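Local structure of ribonucleoside-diphosphate reductase subunit beta (Bacillus halodurans C-125, 2RCC) at residues 187-195 / 281-292. The protein probably serves as the iron-binding small subunit of a class I ribonucleotide reductase, which makes deoxyribonucleotides from ribonucleotides for DNA synthesis. Residues are numbered along the deposited sequence; the frame is centred on the assembly and turned at random.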
ATOM      1  N   GLY A 187      15.049   7.681  -8.471  1.00 18.68           N
ATOM      2  CA  GLY A 187      16.167   7.216  -9.279  1.00 17.92           C
ATOM      3  C   GLY A 187      17.387   8.092  -9.369  1.00 17.15           C
ATOM      4  O   GLY A 187      18.348   7.705 -10.015  1.00 16.16           O
ATOM      5  N   LEU A 188      17.386   9.232  -8.698  1.00 19.26           N
ATOM      6  CA  LEU A 188      18.521  10.173  -8.793  1.00 18.61           C
ATOM      7  C   LEU A 188      18.738  10.990  -7.518  1.00 19.65           C
ATOM      8  O   LEU A 188      19.872  11.031  -7.039  1.00 20.34           O
ATOM      9  CB  LEU A 188      18.340  11.074 -10.016  1.00 19.67           C
ATOM     10  CG  LEU A 188      19.406  12.143 -10.365  1.00 19.60           C
ATOM     11  CD1 LEU A 188      20.776  11.573 -10.539  1.00 31.51           C
ATOM     12  CD2 LEU A 188      18.998  12.839 -11.667  1.00 24.22           C
ATOM     13  N   ASN A 189      17.683  11.615  -6.973  1.00 18.96           N
ATOM     14  CA  ASN A 189      17.767  12.385  -5.718  1.00 17.68           C
ATOM     15  C   ASN A 189      18.341  11.577  -4.596  1.00 18.00           C
ATOM     16  O   ASN A 189      17.979  10.439  -4.430  1.00 17.60           O
ATOM     17  CB  ASN A 189      16.402  12.927  -5.267  1.00 20.35           C
ATOM     18  CG  ASN A 189      15.942  14.065  -6.123  1.00 22.54           C
ATOM     19  OD1 ASN A 189      16.505  14.292  -7.194  1.00 30.03           O
ATOM     20  ND2 ASN A 189      14.937  14.787  -5.676  1.00 34.41           N
ATOM     21  N   PHE A 190      19.276  12.180  -3.873  1.00 19.01           N
ATOM     22  CA  PHE A 190      20.009  11.550  -2.776  1.00 21.95           C
ATOM     23  C   PHE A 190      20.899  10.366  -3.143  1.00 19.14           C
ATOM     24  O   PHE A 190      21.492   9.809  -2.255  1.00 17.17           O
ATOM     25  CB  PHE A 190      19.094  11.213  -1.579  1.00 25.38           C
ATOM     26  CG  PHE A 190      18.358  12.393  -1.066  1.00 29.40           C
ATOM     27  CD1 PHE A 190      19.053  13.490  -0.572  1.00 39.83           C
ATOM     28  CD2 PHE A 190      16.968  12.436  -1.099  1.00 33.59           C
ATOM     29  CE1 PHE A 190      18.381  14.617  -0.139  1.00 43.59           C
ATOM     30  CE2 PHE A 190      16.296  13.543  -0.656  1.00 37.54           C
ATOM     31  CZ  PHE A 190      16.988  14.641  -0.180  1.00 41.01           C
ATOM     32  N   TYR A 191      21.110  10.072  -4.423  1.00 18.57           N
ATOM     33  CA  TYR A 191      22.049   9.015  -4.790  1.00 17.60           C
ATOM     34  C   TYR A 191      23.469   9.357  -4.351  1.00 18.02           C
ATOM     35  O   TYR A 191      24.195   8.428  -4.074  1.00 17.10           O
ATOM     36  CB  TYR A 191      21.940   8.611  -6.272  1.00 19.63           C
ATOM     37  CG  TYR A 191      20.795   7.608  -6.497  1.00 16.41           C
ATOM     38  CD1 TYR A 191      19.517   7.825  -5.966  1.00 18.89           C
ATOM     39  CD2 TYR A 191      20.991   6.447  -7.248  1.00 19.05           C
ATOM     40  CE1 TYR A 191      18.464   6.893  -6.170  1.00 19.91           C
ATOM     41  CE2 TYR A 191      19.946   5.514  -7.443  1.00 23.02           C
ATOM     42  CZ  TYR A 191      18.690   5.746  -6.911  1.00 21.02           C
ATOM     43  OH  TYR A 191      17.653   4.823  -7.121  1.00 22.65           O
ATOM     44  N   SER A 192      23.861  10.654  -4.272  1.00 14.62           N
ATOM     45  CA  SER A 192      25.162  11.064  -3.694  0.50 16.98           C
ATOM     46  C   SER A 192      25.257  10.666  -2.246  1.00 17.34           C
ATOM     47  O   SER A 192      26.309  10.238  -1.761  1.00 14.78           O
ATOM     48  CB  SER A 192      25.350  12.582  -3.692  0.50 18.17           C
ATOM     49  OG  SER A 192      25.294  13.107  -4.984  0.50 27.10           O
ATOM     50  N   GLY A 193      24.143  10.862  -1.533  1.00 16.88           N
ATOM     51  CA  GLY A 193      24.051  10.555  -0.130  1.00 16.25           C
ATOM     52  C   GLY A 193      24.104   9.074   0.120  1.00 16.24           C
ATOM     53  O   GLY A 193      24.782   8.647   1.018  1.00 20.46           O
ATOM     54  N   PHE A 194      23.409   8.280  -0.699  1.00 16.23           N
ATOM     55  CA  PHE A 194      23.523   6.821  -0.568  1.00 16.13           C
ATOM     56  C   PHE A 194      24.950   6.367  -0.797  1.00 16.15           C
ATOM     57  O   PHE A 194      25.465   5.549  -0.049  1.00 16.25           O
ATOM     58  CB  PHE A 194      22.584   6.083  -1.502  1.00 19.10           C
ATOM     59  CG  PHE A 194      21.098   6.439  -1.321  1.00 22.87           C
ATOM     60  CD1 PHE A 194      20.548   6.722  -0.058  1.00 24.05           C
ATOM     61  CD2 PHE A 194      20.261   6.457  -2.416  1.00 25.62           C
ATOM     62  CE1 PHE A 194      19.208   7.028   0.099  1.00 22.84           C
ATOM     63  CE2 PHE A 194      18.884   6.776  -2.265  1.00 29.81           C
ATOM     64  CZ  PHE A 194      18.366   7.057  -1.010  1.00 23.31           C
ATOM     65  N   ALA A 195      25.606   6.934  -1.800  1.00 19.31           N
ATOM     66  CA  ALA A 195      27.025   6.642  -2.059  1.00 18.61           C
ATOM     67  C   ALA A 195      27.916   6.908  -0.852  1.00 18.45           C
ATOM     68  O   ALA A 195      28.884   6.165  -0.630  1.00 18.37           O
ATOM     69  CB  ALA A 195      27.526   7.433  -3.287  1.00 16.13           C
HETATM   70  N   MSE A 281      32.238  11.981  -8.229  1.00 16.54           N
HETATM   71  CA  MSE A 281      30.847  11.953  -7.807  1.00 18.76           C
HETATM   72  C   MSE A 281      29.941  12.694  -8.791  1.00 18.09           C
HETATM   73  O   MSE A 281      28.847  12.244  -9.078  1.00 16.27           O
HETATM   74  CB  MSE A 281      30.675  12.588  -6.403  1.00 20.15           C
HETATM   75  CG  MSE A 281      29.253  12.455  -5.834  1.00 18.88           C
HETATM   76 SE   MSE A 281      28.734  10.650  -5.467  0.75 16.17          SE
HETATM   77  CE  MSE A 281      29.368  10.584  -3.626  1.00 18.76           C
ATOM     78  N   GLU A 282      30.382  13.851  -9.264  1.00 19.02           N
ATOM     79  CA  GLU A 282      29.599  14.625 -10.201  1.00 20.76           C
ATOM     80  C   GLU A 282      29.420  13.843 -11.503  1.00 21.60           C
ATOM     81  O   GLU A 282      28.310  13.808 -12.025  1.00 24.29           O
ATOM     82  CB  GLU A 282      30.195  16.035 -10.371  1.00 21.29           C
ATOM     83  CG  GLU A 282      29.950  16.834  -9.073  1.00 23.57           C
ATOM     84  CD  GLU A 282      30.411  18.260  -9.095  1.00 25.49           C
ATOM     85  OE1 GLU A 282      30.955  18.699 -10.107  1.00 43.65           O
ATOM     86  OE2 GLU A 282      30.241  18.934  -8.054  1.00 31.25           O
ATOM     87  N   THR A 283      30.477  13.175 -11.970  1.00 20.30           N
ATOM     88  CA  THR A 283      30.398  12.335 -13.166  1.00 20.84           C
ATOM     89  C   THR A 283      29.422  11.182 -12.927  1.00 18.21           C
ATOM     90  O   THR A 283      28.672  10.841 -13.819  1.00 17.10           O
ATOM     91  CB  THR A 283      31.749  11.794 -13.585  1.00 18.45           C
ATOM     92  OG1 THR A 283      32.668  12.879 -13.698  1.00 20.48           O
ATOM     93  CG2 THR A 283      31.687  11.033 -14.938  1.00 21.04           C
ATOM     94  N   TYR A 284      29.453  10.598 -11.741  1.00 20.57           N
ATOM     95  CA  TYR A 284      28.518   9.530 -11.351  1.00 21.50           C
ATOM     96  C   TYR A 284      27.061  10.016 -11.374  1.00 21.97           C
ATOM     97  O   TYR A 284      26.181   9.313 -11.873  1.00 19.44           O
ATOM     98  CB  TYR A 284      28.919   8.925  -9.983  1.00 22.62           C
ATOM     99  CG  TYR A 284      27.903   7.982  -9.378  1.00 25.66           C
ATOM    100  CD1 TYR A 284      27.610   6.758  -9.979  1.00 27.48           C
ATOM    101  CD2 TYR A 284      27.239   8.306  -8.192  1.00 24.36           C
ATOM    102  CE1 TYR A 284      26.652   5.891  -9.416  1.00 33.04           C
ATOM    103  CE2 TYR A 284      26.316   7.459  -7.633  1.00 29.51           C
ATOM    104  CZ  TYR A 284      26.032   6.253  -8.234  1.00 27.32           C
ATOM    105  OH  TYR A 284      25.095   5.443  -7.642  1.00 32.88           O
ATOM    106  N   ILE A 285      26.805  11.222 -10.873  1.00 21.49           N
ATOM    107  CA  ILE A 285      25.445  11.808 -10.948  1.00 23.08           C
ATOM    108  C   ILE A 285      25.008  11.992 -12.433  1.00 22.26           C
ATOM    109  O   ILE A 285      23.860  11.704 -12.771  1.00 24.04           O
ATOM    110  CB  ILE A 285      25.360  13.152 -10.186  1.00 23.78           C
ATOM    111  CG1 ILE A 285      25.591  12.919  -8.684  1.00 25.78           C
ATOM    112  CG2 ILE A 285      23.985  13.879 -10.429  1.00 21.88           C
ATOM    113  CD1 ILE A 285      26.001  14.188  -7.925  1.00 21.36           C
ATOM    114  N   SER A 286      25.909  12.431 -13.306  1.00 23.15           N
ATOM    115  CA  SER A 286      25.604  12.563 -14.759  1.00 21.99           C
ATOM    116  C   SER A 286      25.274  11.216 -15.392  1.00 21.30           C
ATOM    117  O   SER A 286      24.321  11.088 -16.192  1.00 20.37           O
ATOM    118  CB  SER A 286      26.757  13.197 -15.541  1.00 23.38           C
ATOM    119  OG  SER A 286      26.961  14.533 -15.133  1.00 22.34           O
ATOM    120  N   PHE A 287      26.089  10.227 -15.047  1.00 20.91           N
ATOM    121  CA  PHE A 287      25.889   8.837 -15.463  1.00 20.72           C
ATOM    122  C   PHE A 287      24.492   8.317 -15.045  1.00 21.10           C
ATOM    123  O   PHE A 287      23.810   7.646 -15.835  1.00 21.51           O
ATOM    124  CB  PHE A 287      27.001   7.985 -14.839  1.00 20.92           C
ATOM    125  CG  PHE A 287      26.916   6.527 -15.154  1.00 29.25           C
ATOM    126  CD1 PHE A 287      27.425   6.042 -16.350  1.00 34.87           C
ATOM    127  CD2 PHE A 287      26.363   5.631 -14.247  1.00 32.02           C
ATOM    128  CE1 PHE A 287      27.379   4.693 -16.641  1.00 33.11           C
ATOM    129  CE2 PHE A 287      26.312   4.272 -14.544  1.00 35.45           C
ATOM    130  CZ  PHE A 287      26.830   3.812 -15.745  1.00 31.26           C
ATOM    131  N   ILE A 288      24.060   8.607 -13.816  1.00 21.91           N
ATOM    132  CA  ILE A 288      22.711   8.203 -13.358  1.00 21.16           C
ATOM    133  C   ILE A 288      21.643   8.915 -14.169  1.00 23.36           C
ATOM    134  O   ILE A 288      20.670   8.271 -14.575  1.00 25.83           O
ATOM    135  CB  ILE A 288      22.446   8.460 -11.844  1.00 23.66           C
ATOM    136  CG1 ILE A 288      23.439   7.695 -10.950  1.00 28.59           C
ATOM    137  CG2 ILE A 288      21.033   8.041 -11.460  1.00 19.45           C
ATOM    138  CD1 ILE A 288      23.592   6.248 -11.311  1.00 24.81           C
ATOM    139  N   ALA A 289      21.823  10.215 -14.426  1.00 20.57           N
ATOM    140  CA  ALA A 289      20.873  10.964 -15.256  1.00 21.91           C
ATOM    141  C   ALA A 289      20.741  10.279 -16.644  1.00 21.59           C
ATOM    142  O   ALA A 289      19.630  10.109 -17.133  1.00 25.42           O
ATOM    143  CB  ALA A 289      21.289  12.445 -15.412  1.00 18.91           C
ATOM    144  N   ASN A 290      21.876   9.860 -17.225  1.00 23.03           N
ATOM    145  CA  ASN A 290      21.906   9.162 -18.520  1.00 22.65           C
ATOM    146  C   ASN A 290      21.188   7.836 -18.456  1.00 22.82           C
ATOM    147  O   ASN A 290      20.470   7.500 -19.393  1.00 21.47           O
ATOM    148  CB  ASN A 290      23.335   8.886 -19.062  1.00 20.75           C
ATOM    149  CG  ASN A 290      24.071  10.111 -19.520  1.00 21.46           C
ATOM    150  OD1 ASN A 290      23.489  11.166 -19.812  1.00 21.90           O
ATOM    151  ND2 ASN A 290      25.388   9.963 -19.631  1.00 21.52           N
ATOM    152  N   LYS A 291      21.401   7.073 -17.379  1.00 24.87           N
ATOM    153  CA  LYS A 291      20.736   5.778 -17.213  1.00 24.01           C
ATOM    154  C   LYS A 291      19.204   5.922 -17.200  1.00 21.99           C
ATOM    155  O   LYS A 291      18.503   5.147 -17.856  1.00 19.63           O
ATOM    156  CB  LYS A 291      21.233   5.091 -15.933  1.00 23.20           C
ATOM    157  CG  LYS A 291      20.622   3.725 -15.644  1.00 30.15           C
ATOM    158  CD  LYS A 291      21.089   3.181 -14.298  1.00 27.60           C
ATOM    159  N   ARG A 292      18.700   6.884 -16.435  1.00 20.75           N
ATOM    160  CA  ARG A 292      17.263   7.160 -16.373  1.00 20.10           C
ATOM    161  C   ARG A 292      16.703   7.586 -17.707  1.00 20.70           C
ATOM    162  O   ARG A 292      15.592   7.194 -18.049  1.00 20.59           O
ATOM    163  CB  ARG A 292      16.912   8.219 -15.325  1.00 18.28           C
ATOM    164  CG  ARG A 292      17.354   7.868 -13.855  1.00 21.20           C
ATOM    165  CD  ARG A 292      17.187   6.346 -13.499  1.00 26.64           C
ATOM    166  NE  ARG A 292      17.691   6.033 -12.174  1.00 20.38           N
ATOM    167  CZ  ARG A 292      17.844   4.813 -11.658  1.00 24.22           C
ATOM    168  NH1 ARG A 292      17.637   3.709 -12.340  1.00 22.94           N
ATOM    169  NH2 ARG A 292      18.298   4.705 -10.441  1.00 24.01           N
TER
HETATM  170  O   HOH W   1      24.375   5.922  -5.132  1.00 31.95           O
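Arg292 closing on the carbonyl of Gly187 heads a buried contact in which one helix, 278-295, packs against a break between two others, where helix 172-187 ends and helix 191-202 begins after a type II turn from Leu188 to Tyr191. A helix that stops leaves carbonyls without their usual partners, and here a side chain from the neighbouring helix supplies the donors. Arg292 presents the NE side of its guanidinium: NE lies 2.8 Å from Gly187 O and NH2 3.0 Å from Gly187 O, so two hydrogen bonds grip one oxygen, which sits in the guanidinium plane. The same oxygen lies over the centre of the Tyr191 ring, and that ring stands almost perpendicular (89°) to the guanidinium. Gln221 takes a further bond from Arg292 NH2 and also bonds Tyr191 OH, which is hydrogen-bonded to Glu186 O as well.

Further along, Leu188 turns its CG anti to the backbone N (chi1 -179°), which helps bring CD1 to 3.7 Å from Ile288 CG2 while CD2 brushes Ala289. In the conformer given, one of two, Ser192 OG is hydrogen-bonded to Glu261 and lies near the CD1 methyl of Ile285, a contact that is therefore doubtful. A water joins Tyr191 O to Tyr284 OH, 2.7 Å from each, lying in the plane of the Tyr284 ring at its edge. At the far end, selenomethionine Met281 bends at chi2 and chi3, which lays CE against Ala195 CB at 3.7 Å.

The axes of segments 191-195 and 281-292 run at 127° to each other, 10.7 Å apart at closest approach. Glu186 and Glu220, probable iron ligands, lie next to Gly187 and Tyr191, placing the contact beside the presumed metal site of this ferritin-like helical fold. Helix 207-237 packs on Tyr191, and helix 244-268 covers Ser192, Met281 and Ile285.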